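Local coordinates for sulfur oxidation protein soxB (Thermus thermophilus, PDB 2WDD) that hydrolyses the sulfur-sulfur bond of cysteine S-thiosulfonate in the Sox sulfur oxidation pathway, using a site with two manganese ions, at residues 162-165 and 166-169; 127-130 and 131-135; 377-380 and 381-384; 416-419 and 420-424; 480-483 and 484-487. One frame throughout, in Å; residues are numbered along the deposited sequence.

Interaction 1 of 5, residues 162-165 and 166-169; sequences SHWE and WTLG. With MN (manganese (II) ion), chain H.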
loop_
_atom_site.group_PDB
_atom_site.type_symbol
_atom_site.label_atom_id
_atom_site.label_comp_id
_atom_site.label_asym_id
_atom_site.label_seq_id
_atom_site.Cartn_x
_atom_site.Cartn_y
_atom_site.Cartn_z
ATOM N N SER A 162 10.667 -1.849 -6.162
ATOM C CA SER A 162 9.954 -0.599 -6.398
ATOM C C SER A 162 8.580 -0.649 -7.042
ATOM O O SER A 162 8.178 -1.634 -7.642
ATOM C CB SER A 162 10.837 0.270 -7.296
ATOM O OG SER A 162 10.829 -0.245 -8.626
ATOM N N HIS A 163 7.901 0.491 -6.933
ATOM C CA HIS A 163 6.633 0.751 -7.586
ATOM C C HIS A 163 6.419 2.267 -7.661
ATOM O O HIS A 163 6.798 2.898 -8.664
ATOM C CB HIS A 163 5.451 0.044 -6.931
ATOM C CG HIS A 163 4.121 0.505 -7.452
ATOM N ND1 HIS A 163 2.939 0.268 -6.785
ATOM C CD2 HIS A 163 3.794 1.236 -8.547
ATOM C CE1 HIS A 163 1.938 0.818 -7.452
ATOM N NE2 HIS A 163 2.431 1.419 -8.523
ATOM N N TRP A 164 5.877 2.866 -6.594
ATOM C CA TRP A 164 5.608 4.313 -6.603
ATOM C C TRP A 164 6.849 5.180 -6.701
ATOM O O TRP A 164 6.757 6.358 -7.021
ATOM C CB TRP A 164 4.750 4.743 -5.406
ATOM C CG TRP A 164 3.284 4.491 -5.623
ATOM C CD1 TRP A 164 2.602 3.327 -5.391
ATOM C CD2 TRP A 164 2.314 5.444 -6.049
ATOM N NE1 TRP A 164 1.268 3.486 -5.696
ATOM C CE2 TRP A 164 1.068 4.784 -6.101
ATOM C CE3 TRP A 164 2.386 6.789 -6.433
ATOM C CZ2 TRP A 164 -0.095 5.421 -6.537
ATOM C CZ3 TRP A 164 1.221 7.418 -6.853
ATOM C CH2 TRP A 164 0.005 6.733 -6.903
ATOM N N GLU A 165 8.010 4.592 -6.433
ATOM C CA GLU A 165 9.277 5.302 -6.549
ATOM C C GLU A 165 9.359 5.985 -7.912
ATOM O O GLU A 165 9.858 7.114 -8.038
ATOM C CB GLU A 165 10.409 4.271 -6.483
ATOM C CG GLU A 165 10.833 3.883 -5.068
ATOM C CD GLU A 165 9.786 3.100 -4.274
ATOM O OE1 GLU A 165 8.997 2.337 -4.879
ATOM O OE2 GLU A 165 9.835 3.208 -3.027
ATOM N N TRP A 166 8.879 5.291 -8.936
ATOM C CA TRP A 166 8.963 5.819 -10.289
ATOM C C TRP A 166 8.154 7.073 -10.564
ATOM O O TRP A 166 8.332 7.687 -11.615
ATOM C CB TRP A 166 8.663 4.731 -11.308
ATOM C CG TRP A 166 9.692 3.641 -11.221
ATOM C CD1 TRP A 166 9.593 2.483 -10.507
ATOM C CD2 TRP A 166 11.030 3.685 -11.735
ATOM N NE1 TRP A 166 10.781 1.787 -10.562
ATOM C CE2 TRP A 166 11.678 2.502 -11.315
ATOM C CE3 TRP A 166 11.741 4.600 -12.520
ATOM C CZ2 TRP A 166 12.990 2.192 -11.681
ATOM C CZ3 TRP A 166 13.055 4.306 -12.854
ATOM C CH2 TRP A 166 13.661 3.106 -12.446
ATOM N N THR A 167 7.263 7.452 -9.644
ATOM C CA THR A 167 6.474 8.668 -9.847
ATOM C C THR A 167 7.317 9.905 -9.568
ATOM O O THR A 167 6.847 11.033 -9.725
ATOM C CB THR A 167 5.143 8.668 -9.067
ATOM O OG1 THR A 167 5.395 8.661 -7.662
ATOM C CG2 THR A 167 4.290 7.466 -9.458
ATOM N N LEU A 168 8.573 9.686 -9.186
ATOM C CA LEU A 168 9.513 10.788 -9.003
ATOM C C LEU A 168 10.169 11.074 -10.352
ATOM O O LEU A 168 10.848 12.085 -10.511
ATOM C CB LEU A 168 10.599 10.431 -7.990
ATOM C CG LEU A 168 10.125 10.273 -6.543
ATOM C CD1 LEU A 168 11.226 9.686 -5.684
ATOM C CD2 LEU A 168 9.643 11.599 -5.973
ATOM N N GLY A 169 9.974 10.170 -11.308
ATOM C CA GLY A 169 10.573 10.262 -12.632
ATOM C C GLY A 169 11.874 9.471 -12.686
ATOM O O GLY A 169 12.570 9.361 -11.681
HETATM MN MN MN H . 2.493 -0.674 -4.808
HETATM O O HOH W 1 1.061 -0.556 -3.257
#

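Interaction 2 of 5, residues 127-130 and 131-135; sequences VLDG and GDTWT. With MN (manganese (II) ion), chain G; MN (manganese (II) ion), chain H.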
loop_
_atom_site.group_PDB
_atom_site.type_symbol
_atom_site.label_atom_id
_atom_site.label_comp_id
_atom_site.label_asym_id
_atom_site.label_seq_id
_atom_site.Cartn_x
_atom_site.Cartn_y
_atom_site.Cartn_z
ATOM N N VAL A 127 17.999 -6.812 6.127
ATOM C CA VAL A 127 16.905 -5.854 6.196
ATOM C C VAL A 127 16.414 -5.660 4.769
ATOM O O VAL A 127 17.159 -5.188 3.898
ATOM C CB VAL A 127 17.362 -4.533 6.837
ATOM C CG1 VAL A 127 16.207 -3.531 6.845
ATOM C CG2 VAL A 127 17.863 -4.773 8.267
ATOM N N LEU A 128 15.166 -6.048 4.526
ATOM C CA LEU A 128 14.618 -6.019 3.177
ATOM C C LEU A 128 13.411 -5.120 3.124
ATOM O O LEU A 128 12.503 -5.249 3.946
ATOM C CB LEU A 128 14.212 -7.427 2.765
ATOM C CG LEU A 128 15.369 -8.431 2.833
ATOM C CD1 LEU A 128 14.865 -9.811 2.474
ATOM C CD2 LEU A 128 16.496 -7.998 1.894
ATOM N N ASP A 129 13.419 -4.210 2.153
ATOM C CA ASP A 129 12.350 -3.232 1.957
ATOM C C ASP A 129 11.588 -3.562 0.669
ATOM O O ASP A 129 12.176 -3.651 -0.411
ATOM C CB ASP A 129 12.994 -1.859 1.859
ATOM C CG ASP A 129 11.991 -0.751 1.644
ATOM O OD1 ASP A 129 10.788 -1.042 1.454
ATOM O OD2 ASP A 129 12.415 0.414 1.713
ATOM N N GLY A 130 10.284 -3.802 0.790
ATOM C CA GLY A 130 9.475 -4.199 -0.347
ATOM C C GLY A 130 9.030 -3.117 -1.319
ATOM O O GLY A 130 8.300 -3.426 -2.261
ATOM N N GLY A 131 9.483 -1.878 -1.141
ATOM C CA GLY A 131 9.135 -0.822 -2.087
ATOM C C GLY A 131 7.923 0.003 -1.679
ATOM O O GLY A 131 7.287 -0.268 -0.662
ATOM N N ASP A 132 7.596 1.007 -2.489
ATOM C CA ASP A 132 6.570 2.004 -2.147
ATOM C C ASP A 132 7.035 2.652 -0.861
ATOM O O ASP A 132 6.278 2.805 0.097
ATOM C CB ASP A 132 5.179 1.396 -1.977
ATOM C CG ASP A 132 4.448 1.259 -3.295
ATOM O OD1 ASP A 132 5.025 1.633 -4.337
ATOM O OD2 ASP A 132 3.299 0.784 -3.296
ATOM N N THR A 133 8.315 3.006 -0.840
ATOM C CA THR A 133 8.934 3.573 0.336
ATOM C C THR A 133 9.140 5.080 0.223
ATOM O O THR A 133 8.907 5.817 1.175
ATOM C CB THR A 133 10.311 2.909 0.562
ATOM O OG1 THR A 133 10.164 1.486 0.523
ATOM C CG2 THR A 133 10.925 3.345 1.896
ATOM N N TRP A 134 9.665 5.503 -0.920
ATOM C CA TRP A 134 10.131 6.874 -1.098
ATOM C C TRP A 134 9.120 7.984 -1.237
ATOM O O TRP A 134 9.487 9.166 -1.162
ATOM C CB TRP A 134 11.038 6.957 -2.328
ATOM C CG TRP A 134 12.291 6.132 -2.268
ATOM C CD1 TRP A 134 12.828 5.494 -1.176
ATOM C CD2 TRP A 134 13.220 5.953 -3.337
ATOM N NE1 TRP A 134 14.019 4.894 -1.520
ATOM C CE2 TRP A 134 14.285 5.164 -2.840
ATOM C CE3 TRP A 134 13.230 6.331 -4.681
ATOM C CZ2 TRP A 134 15.338 4.745 -3.653
ATOM C CZ3 TRP A 134 14.288 5.935 -5.482
ATOM C CH2 TRP A 134 15.332 5.152 -4.960
ATOM N N THR A 135 7.880 7.610 -1.531
ATOM C CA THR A 135 6.860 8.571 -1.899
ATOM C C THR A 135 5.682 8.676 -0.957
ATOM O O THR A 135 5.535 7.882 -0.018
ATOM C CB THR A 135 6.347 8.201 -3.313
ATOM O OG1 THR A 135 5.945 6.819 -3.322
ATOM C CG2 THR A 135 7.459 8.385 -4.346
HETATM MN MN MN G . 1.859 0.502 -1.653
HETATM MN MN MN H . 2.493 -0.674 -4.808
HETATM O O HOH W 1 1.061 -0.556 -3.257
#

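Interaction 3 of 5, residues 377-380 and 381-384; sequences LYST and WDQL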
loop_
_atom_site.group_PDB
_atom_site.type_symbol
_atom_site.label_atom_id
_atom_site.label_comp_id
_atom_site.label_asym_id
_atom_site.label_seq_id
_atom_site.Cartn_x
_atom_site.Cartn_y
_atom_site.Cartn_z
ATOM N N LEU A 377 -14.808 -0.512 -1.487
ATOM C CA LEU A 377 -15.761 0.387 -2.108
ATOM C C LEU A 377 -15.955 1.793 -1.590
ATOM O O LEU A 377 -16.380 2.674 -2.353
ATOM C CB LEU A 377 -17.147 -0.279 -2.081
ATOM C CG LEU A 377 -17.218 -1.682 -2.692
ATOM C CD1 LEU A 377 -18.592 -2.284 -2.412
ATOM C CD2 LEU A 377 -16.953 -1.614 -4.199
ATOM N N TYR A 378 -15.804 1.977 -0.283
ATOM C CA TYR A 378 -16.200 3.235 0.320
ATOM C C TYR A 378 -15.377 3.540 1.563
ATOM O O TYR A 378 -15.027 2.646 2.319
ATOM C CB TYR A 378 -17.685 3.129 0.725
ATOM C CG TYR A 378 -18.146 4.238 1.647
ATOM C CD1 TYR A 378 -18.622 5.432 1.138
ATOM C CD2 TYR A 378 -18.091 4.083 3.028
ATOM C CE1 TYR A 378 -18.987 6.476 1.981
ATOM C CE2 TYR A 378 -18.449 5.125 3.886
ATOM C CZ TYR A 378 -18.913 6.309 3.348
ATOM O OH TYR A 378 -19.274 7.342 4.184
ATOM N N SER A 379 -15.095 4.815 1.785
ATOM C CA SER A 379 -14.393 5.211 3.001
ATOM C C SER A 379 -14.856 6.591 3.482
ATOM O O SER A 379 -15.323 7.412 2.699
ATOM C CB SER A 379 -12.878 5.202 2.803
ATOM O OG SER A 379 -12.449 6.416 2.193
ATOM N N THR A 380 -14.703 6.864 4.773
ATOM C CA THR A 380 -15.109 8.185 5.269
ATOM C C THR A 380 -14.142 9.268 4.818
ATOM O O THR A 380 -14.564 10.410 4.583
ATOM C CB THR A 380 -15.280 8.198 6.786
ATOM O OG1 THR A 380 -14.102 7.640 7.380
ATOM C CG2 THR A 380 -16.518 7.398 7.191
ATOM N N TRP A 381 -12.858 8.931 4.675
ATOM C CA TRP A 381 -11.907 9.919 4.169
ATOM C C TRP A 381 -12.304 10.316 2.745
ATOM O O TRP A 381 -12.345 11.500 2.421
ATOM C CB TRP A 381 -10.462 9.392 4.160
ATOM C CG TRP A 381 -9.563 10.292 3.329
ATOM C CD1 TRP A 381 -9.123 10.059 2.055
ATOM C CD2 TRP A 381 -9.175 11.643 3.644
ATOM N NE1 TRP A 381 -8.426 11.155 1.586
ATOM C CE2 TRP A 381 -8.441 12.134 2.545
ATOM C CE3 TRP A 381 -9.324 12.458 4.780
ATOM C CZ2 TRP A 381 -7.876 13.417 2.534
ATOM C CZ3 TRP A 381 -8.769 13.733 4.764
ATOM C CH2 TRP A 381 -8.059 14.199 3.648
ATOM N N ASP A 382 -12.599 9.339 1.889
ATOM C CA ASP A 382 -12.931 9.675 0.508
ATOM C C ASP A 382 -14.238 10.446 0.412
ATOM O O ASP A 382 -14.411 11.297 -0.473
ATOM C CB ASP A 382 -12.926 8.444 -0.392
ATOM C CG ASP A 382 -11.542 7.853 -0.554
ATOM O OD1 ASP A 382 -10.603 8.598 -0.911
ATOM O OD2 ASP A 382 -11.364 6.665 -0.218
ATOM N N GLN A 383 -15.157 10.181 1.336
ATOM C CA GLN A 383 -16.385 10.953 1.342
ATOM C C GLN A 383 -16.059 12.402 1.706
ATOM O O GLN A 383 -16.599 13.331 1.102
ATOM C CB GLN A 383 -17.457 10.370 2.262
ATOM C CG GLN A 383 -18.660 11.298 2.313
ATOM C CD GLN A 383 -19.858 10.722 3.009
ATOM O OE1 GLN A 383 -20.065 9.515 3.016
ATOM N NE2 GLN A 383 -20.699 11.601 3.555
ATOM N N LEU A 384 -15.168 12.601 2.674
ATOM C CA LEU A 384 -14.777 13.952 3.062
ATOM C C LEU A 384 -14.223 14.703 1.849
ATOM O O LEU A 384 -14.577 15.861 1.604
ATOM C CB LEU A 384 -13.730 13.897 4.179
ATOM C CG LEU A 384 -13.189 15.224 4.711
ATOM C CD1 LEU A 384 -12.537 15.010 6.071
ATOM C CD2 LEU A 384 -12.191 15.818 3.730
#

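Interaction 4 of 5, residues 416-419 and 420-424; sequences ITWD and HLYAY. With TBU (tertiary-butyl alcohol), chain D.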
loop_
_atom_site.group_PDB
_atom_site.type_symbol
_atom_site.label_atom_id
_atom_site.label_comp_id
_atom_site.label_asym_id
_atom_site.label_seq_id
_atom_site.Cartn_x
_atom_site.Cartn_y
_atom_site.Cartn_z
ATOM N N ILE A 416 -6.693 17.350 11.759
ATOM C CA ILE A 416 -6.166 17.021 10.435
ATOM C C ILE A 416 -5.096 18.064 10.124
ATOM O O ILE A 416 -5.344 19.268 10.242
ATOM C CB ILE A 416 -7.259 17.066 9.355
ATOM C CG1 ILE A 416 -8.417 16.132 9.702
ATOM C CG2 ILE A 416 -6.669 16.737 7.976
ATOM C CD1 ILE A 416 -9.668 16.370 8.871
ATOM N N THR A 417 -3.927 17.601 9.699
ATOM C CA THR A 417 -2.805 18.487 9.398
ATOM C C THR A 417 -2.377 18.351 7.948
ATOM O O THR A 417 -2.835 17.453 7.230
ATOM C CB THR A 417 -1.608 18.157 10.299
ATOM O OG1 THR A 417 -1.080 16.878 9.912
ATOM C CG2 THR A 417 -2.028 18.112 11.766
ATOM N N TRP A 418 -1.491 19.241 7.515
ATOM C CA TRP A 418 -0.976 19.156 6.158
ATOM C C TRP A 418 -0.264 17.817 5.974
ATOM O O TRP A 418 -0.347 17.207 4.908
ATOM C CB TRP A 418 -0.013 20.307 5.864
ATOM C CG TRP A 418 -0.668 21.447 5.162
ATOM C CD1 TRP A 418 -1.028 22.649 5.701
ATOM C CD2 TRP A 418 -1.028 21.495 3.782
ATOM N NE1 TRP A 418 -1.604 23.440 4.737
ATOM C CE2 TRP A 418 -1.609 22.760 3.545
ATOM C CE3 TRP A 418 -0.928 20.589 2.723
ATOM C CZ2 TRP A 418 -2.077 23.142 2.290
ATOM C CZ3 TRP A 418 -1.372 20.973 1.476
ATOM C CH2 TRP A 418 -1.943 22.242 1.267
ATOM N N ASP A 419 0.431 17.359 7.007
ATOM C CA ASP A 419 1.132 16.076 6.904
ATOM C C ASP A 419 0.139 14.961 6.578
ATOM O O ASP A 419 0.435 14.090 5.764
ATOM C CB ASP A 419 1.963 15.765 8.151
ATOM C CG ASP A 419 3.109 14.791 7.861
ATOM O OD1 ASP A 419 3.829 14.996 6.862
ATOM O OD2 ASP A 419 3.233 13.774 8.578
ATOM N N HIS A 420 -1.060 15.029 7.154
ATOM C CA HIS A 420 -2.096 14.047 6.835
ATOM C C HIS A 420 -2.553 14.221 5.388
ATOM O O HIS A 420 -2.766 13.244 4.673
ATOM C CB HIS A 420 -3.318 14.189 7.747
ATOM C CG HIS A 420 -3.048 13.894 9.191
ATOM N ND1 HIS A 420 -3.464 14.736 10.199
ATOM C CD2 HIS A 420 -2.483 12.824 9.802
ATOM C CE1 HIS A 420 -3.150 14.211 11.369
ATOM N NE2 HIS A 420 -2.542 13.056 11.158
ATOM N N LEU A 421 -2.762 15.466 4.962
ATOM C CA LEU A 421 -3.213 15.683 3.591
ATOM C C LEU A 421 -2.212 15.060 2.615
ATOM O O LEU A 421 -2.608 14.466 1.613
ATOM C CB LEU A 421 -3.386 17.171 3.286
ATOM C CG LEU A 421 -4.465 17.924 4.064
ATOM C CD1 LEU A 421 -4.646 19.329 3.459
ATOM C CD2 LEU A 421 -5.768 17.145 4.066
ATOM N N TYR A 422 -0.919 15.206 2.892
ATOM C CA TYR A 422 0.099 14.622 2.020
ATOM C C TYR A 422 0.107 13.094 2.135
ATOM O O TYR A 422 0.322 12.399 1.144
ATOM C CB TYR A 422 1.485 15.176 2.335
ATOM C CG TYR A 422 1.660 16.664 2.070
ATOM C CD1 TYR A 422 1.196 17.247 0.900
ATOM C CD2 TYR A 422 2.315 17.472 2.997
ATOM C CE1 TYR A 422 1.350 18.614 0.672
ATOM C CE2 TYR A 422 2.482 18.836 2.772
ATOM C CZ TYR A 422 2.002 19.391 1.610
ATOM O OH TYR A 422 2.172 20.739 1.387
ATOM N N ALA A 423 -0.181 12.568 3.322
ATOM C CA ALA A 423 -0.278 11.111 3.484
ATOM C C ALA A 423 -1.439 10.530 2.663
ATOM O O ALA A 423 -1.377 9.395 2.200
ATOM C CB ALA A 423 -0.460 10.744 4.948
ATOM N N TYR A 424 -2.511 11.306 2.518
ATOM C CA TYR A 424 -3.681 10.861 1.781
ATOM C C TYR A 424 -3.645 11.195 0.296
ATOM O O TYR A 424 -4.271 10.503 -0.515
ATOM C CB TYR A 424 -4.921 11.562 2.336
ATOM C CG TYR A 424 -5.484 11.007 3.622
ATOM C CD1 TYR A 424 -5.961 9.698 3.693
ATOM C CD2 TYR A 424 -5.721 11.857 4.707
ATOM C CE1 TYR A 424 -6.596 9.227 4.853
ATOM C CE2 TYR A 424 -6.355 11.406 5.866
ATOM C CZ TYR A 424 -6.777 10.087 5.941
ATOM O OH TYR A 424 -7.413 9.650 7.089
HETATM O O TBU D . 4.133 19.973 -1.664
HETATM C C TBU D . 5.150 20.777 -2.260
HETATM C C1 TBU D . 5.091 22.193 -1.719
HETATM C C2 TBU D . 6.511 20.165 -1.931
HETATM C C3 TBU D . 4.934 20.833 -3.774
#

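Interaction 5 of 5, residues 480-483 and 484-487; sequences APTG and ERVR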
loop_
_atom_site.group_PDB
_atom_site.type_symbol
_atom_site.label_atom_id
_atom_site.label_comp_id
_atom_site.label_asym_id
_atom_site.label_seq_id
_atom_site.Cartn_x
_atom_site.Cartn_y
_atom_site.Cartn_z
ATOM N N ALA A 480 -21.701 -11.391 -10.610
ATOM C CA ALA A 480 -22.368 -11.283 -11.903
ATOM C C ALA A 480 -21.338 -11.277 -13.030
ATOM O O ALA A 480 -20.155 -11.030 -12.808
ATOM C CB ALA A 480 -23.233 -10.025 -11.956
ATOM N N PRO A 481 -21.782 -11.560 -14.263
ATOM C CA PRO A 481 -20.853 -11.563 -15.393
ATOM C C PRO A 481 -20.377 -10.152 -15.682
ATOM O O PRO A 481 -21.058 -9.177 -15.346
ATOM C CB PRO A 481 -21.729 -12.027 -16.569
ATOM C CG PRO A 481 -22.929 -12.646 -15.979
ATOM C CD PRO A 481 -23.139 -11.995 -14.639
ATOM N N THR A 482 -19.251 -10.039 -16.378
ATOM C CA THR A 482 -18.783 -8.733 -16.802
ATOM C C THR A 482 -19.906 -8.082 -17.597
ATOM O O THR A 482 -20.528 -8.724 -18.446
ATOM C CB THR A 482 -17.524 -8.845 -17.656
ATOM O OG1 THR A 482 -16.420 -9.187 -16.814
ATOM C CG2 THR A 482 -17.244 -7.523 -18.363
ATOM N N GLY A 483 -20.172 -6.813 -17.313
ATOM C CA GLY A 483 -21.230 -6.074 -17.966
ATOM C C GLY A 483 -22.494 -6.012 -17.125
ATOM O O GLY A 483 -23.380 -5.194 -17.380
ATOM N N GLU A 484 -22.565 -6.864 -16.104
ATOM C CA GLU A 484 -23.733 -6.925 -15.236
ATOM C C GLU A 484 -23.406 -6.750 -13.751
ATOM O O GLU A 484 -24.266 -6.958 -12.900
ATOM C CB GLU A 484 -24.481 -8.245 -15.462
ATOM C CG GLU A 484 -24.856 -8.473 -16.928
ATOM C CD GLU A 484 -25.491 -9.831 -17.180
ATOM O OE1 GLU A 484 -26.022 -10.424 -16.220
ATOM O OE2 GLU A 484 -25.472 -10.293 -18.345
ATOM N N ARG A 485 -22.178 -6.354 -13.436
ATOM C CA ARG A 485 -21.806 -6.179 -12.026
ATOM C C ARG A 485 -22.307 -4.888 -11.406
ATOM O O ARG A 485 -22.524 -4.819 -10.198
ATOM C CB ARG A 485 -20.300 -6.294 -11.824
ATOM C CG ARG A 485 -19.746 -7.674 -12.096
ATOM C CD ARG A 485 -18.299 -7.774 -11.661
ATOM N NE ARG A 485 -17.803 -9.131 -11.849
ATOM C CZ ARG A 485 -17.155 -9.537 -12.934
ATOM N NH1 ARG A 485 -16.899 -8.677 -13.915
ATOM N NH2 ARG A 485 -16.755 -10.799 -13.033
ATOM N N VAL A 486 -22.441 -3.852 -12.223
ATOM C CA VAL A 486 -22.863 -2.544 -11.744
ATOM C C VAL A 486 -24.282 -2.278 -12.218
ATOM O O VAL A 486 -24.550 -2.250 -13.420
ATOM C CB VAL A 486 -21.877 -1.448 -12.202
ATOM C CG1 VAL A 486 -22.364 -0.060 -11.794
ATOM C CG2 VAL A 486 -20.481 -1.728 -11.657
ATOM N N ARG A 487 -25.194 -2.098 -11.269
ATOM C CA ARG A 487 -26.575 -1.821 -11.633
ATOM C C ARG A 487 -27.236 -0.761 -10.764
ATOM O O ARG A 487 -26.662 -0.289 -9.780
ATOM C CB ARG A 487 -27.409 -3.104 -11.681
ATOM C CG ARG A 487 -27.376 -3.936 -10.409
ATOM C CD ARG A 487 -28.546 -4.907 -10.387
ATOM N NE ARG A 487 -28.323 -6.042 -9.499
ATOM C CZ ARG A 487 -29.287 -6.647 -8.815
ATOM N NH1 ARG A 487 -30.536 -6.215 -8.913
ATOM N NH2 ARG A 487 -29.004 -7.677 -8.030
HETATM O O HOH W 2 -24.939 -3.714 -15.678
#

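Interaction 1 of 5, residues 162-165 and 166-169
Trp164 O is gripped twice by Thr167: OG1 reaches it at 2.8 Å in the carbonyl plane, and the backbone N at 2.9 Å from above that plane. With chi1 at 64°, Thr167 OG1 sits between its own N and carbonyl carbon, while CG2 packs obliquely against Trp164 CE3 at 3.6 Å. Two further i to i+3 bonds, Trp166 N to His163 O and Leu168 N to Glu165 O, define a short 3-10 helix. At its start the indole of Trp166 presents NE1 to Ser162 OG at 2.8 Å, the oxygen lying close to the ring plane, and Ser162 OG also bonds Ser218. This turn belongs to the metallophosphoesterase-like catalytic domain and carries a manganese ligand: His163 ND1 binds the ion of chain H at 2.2 Å, alongside Asp132, His263 and His286. His163 NE2 bonds His226, so both ring nitrogens are engaged, which probably fixes the ring's rotation. Trp164 CD1 lies over one imidazole face, 3.3 Å above its plane, offset toward the rim. Farther out, the bent chain of Glu165 brings OE1 back to His163 N at 3.0 Å and 166°, and its carboxylate takes the backbone N atoms of Asp132, Thr133 and Trp134.

Interaction 2 of 5, residues 127-130 and 131-135
Thr133 OG1 donates to Asp129 OD2 at 2.8 Å, meeting it on the syn side and 17° out of the carboxylate plane, and lies equally near OD1. OD1 also takes Gly131 N, at 3.0 Å with an N-H...O angle of 165°, from above the carboxylate plane. One carboxylate ties two points of the loop that leaves the strand, and Gln152 NE2 gives OD2 a further donor. Asp129 can face the loop because its CG is anti to the backbone N (chi1 180°). Thr133 comes from the opposite direction, with CG2 resting 3.3 Å from OD2. Metal coordination comes second. Asp132 OD2 bridges the manganese ions of chains G and H, at 2.2 Å from each, and water 1 spans the pair at 2.1 Å from both; Asp132 OD1 turns instead to Trp164 N. Asp129 is a second-shell residue here, binding the residues on both sides of Asp132. Gly131 has a positive phi, where a side chain would collide with Gly130 O. The loop carrying Asp132, a bridging aspartate as in metallophosphoesterases, follows strand 124-129, which lies between strands 29-34 and 159-160, while Thr133 and Trp134 pack on helix 146-155 and Trp134 also on helix 170-179.

Interaction 3 of 5, residues 377-380 and 381-384
Ser379 OG both accepts from Asp382 N, at 2.9 Å, and donates to Asp382 OD2 at 2.7 Å, making Ser379 the N-cap of helix 380-392 in the 5'-nucleotidase C-terminal domain family region. A chi1 of 83° keeps OG between the serine N and carbonyl carbon, close to the first turn. The proton of this hydroxyl goes to a carboxylate oxygen that it meets from above the carboxylate plane. That carboxylate has charged partners too: Arg468 NE forms a salt bridge with OD2 and Lys373 NZ one with OD1, so the buried acid is probably held as an anion, helped by the helix start. Backbone acceptors are filled in the usual helical way, Ser379 O by Gln383 N at 3.1 Å and Thr380 O by Leu384 N at 3.0 Å. Thr380 OG1 bonds Leu370 O and Tyr372 N. The second side-chain bridge runs from Tyr378 OH, which donates to Gln383 OE1 at 2.6 Å; the extended glutamine chain carries its amide to the phenol at 64° between ring and amide planes. Glu387 receives the amide's NE2, which fixes its rotation, while Glu545 N donates to the phenol oxygen. A phenylalanine at Tyr378 would probably leave Gln383 OE1 and Glu545 N without this mate and the amide less firmly oriented. Gln383 OE1 lies at the tyrosine ring edge, with the phenol oxygen 38° above the amide carbonyl plane.

Interaction 4 of 5, residues 416-419 and 420-424
Leu421 CD1 sits over one face of the Trp418 indole, 4.2 Å from the centroid of the six-membered ring and 16° off its normal, a CH-pi contact. Its other methyl, CD2, meets Ile416 CG2 at 4.0 Å. The same indole meets Tyr422 obliquely: the planes are 35° apart, and Trp418 CE3 comes within 3.4 Å of Tyr422 CZ. Trp418 also packs on Ala531 and Arg535 of helix 526-537. Tyr422 OH bonds His359 NE2, and its ring is edge-to-face with Tyr527; with Leu141 and Tyr527 it lines a pocket holding tertiary-butyl alcohol. Ordinary helical bonds accompany this packing: Leu421 N to Thr417 O, Tyr422 N to Trp418 O and Ala423 N to Asp419 O. At the polar edge, Thr417 is the N-cap of helix 418-425 and forms a capping box with His420. Thr417 N donates to His420 ND1 at 2.9 Å, and His420 N returns a weak bond to Thr417 OG1 at 3.3 Å, the hydroxyl lying over the imidazole face. His420 CG is anti to its carbonyl carbon (chi1 -65°), which swings the ring back to the cap. ND1 accepts an amide N-H, so it probably carries no proton, consistent with a neutral imidazole protonated at NE2.

Interaction 5 of 5, residues 480-483 and 484-487
Glu484 N donates to Pro481 O at 2.9 Å and 152°, closing a type II beta turn across Thr482 and Gly483. Gly483 has a positive phi, where any side chain would press on the preceding carbonyl oxygen. Arg485 runs back along the loop, its chain extended from CG to NE. NH1 reaches Thr482 OG1 at 3.0 Å and 147°, the oxygen 19° out of the guanidinium plane, while Ala480 O lies 2.9 Å above one face, toward the rim. The turn is the exposed tip of the hairpin joining strands 472-476 and 486-487 in the C-terminal domain. Arg485 NE also bonds Pro478 O, so the cation fastens both the approach to the turn and its corner. An alanine in place of Arg485 would probably leave Thr482 OG1 and Pro478 O without this donor and open a gap against helix 439-453, where Ala450 and Ser451 meet the side chain. From the same helix, the Glu447 carboxylate accepts from the backbone N atoms of Gly483, Arg485 and Val486. Water 2 donates to Gly483 O and Val486 O, at 2.7 Å each, and the Pro481 ring slants across the Glu484 side chain, CD to OE1 3.6 Å.

Interactions 1 and 2 form one unit at the dimanganese site: their centres are 11 Å apart, both touch the manganese ion of chain H, and water 1 belongs to both. Glu165 OE2 lies 2.7 Å from Thr133 N, and Trp164 N is equally far from Asp132 OD1, probable hydrogen bonds that set one metal-binding loop against the other. Interactions 3 and 4 touch where the start of helix 380-392 packs on helix 418-425: the Trp381 ring stacks on Tyr424 (CE3 to CE2 3.3 Å) and also meets Leu421. Interaction 4 comes within about 7 Å of interaction 2, nearest atoms, whereas interaction 5 is remote, its centre about 37 Å from that of interaction 2.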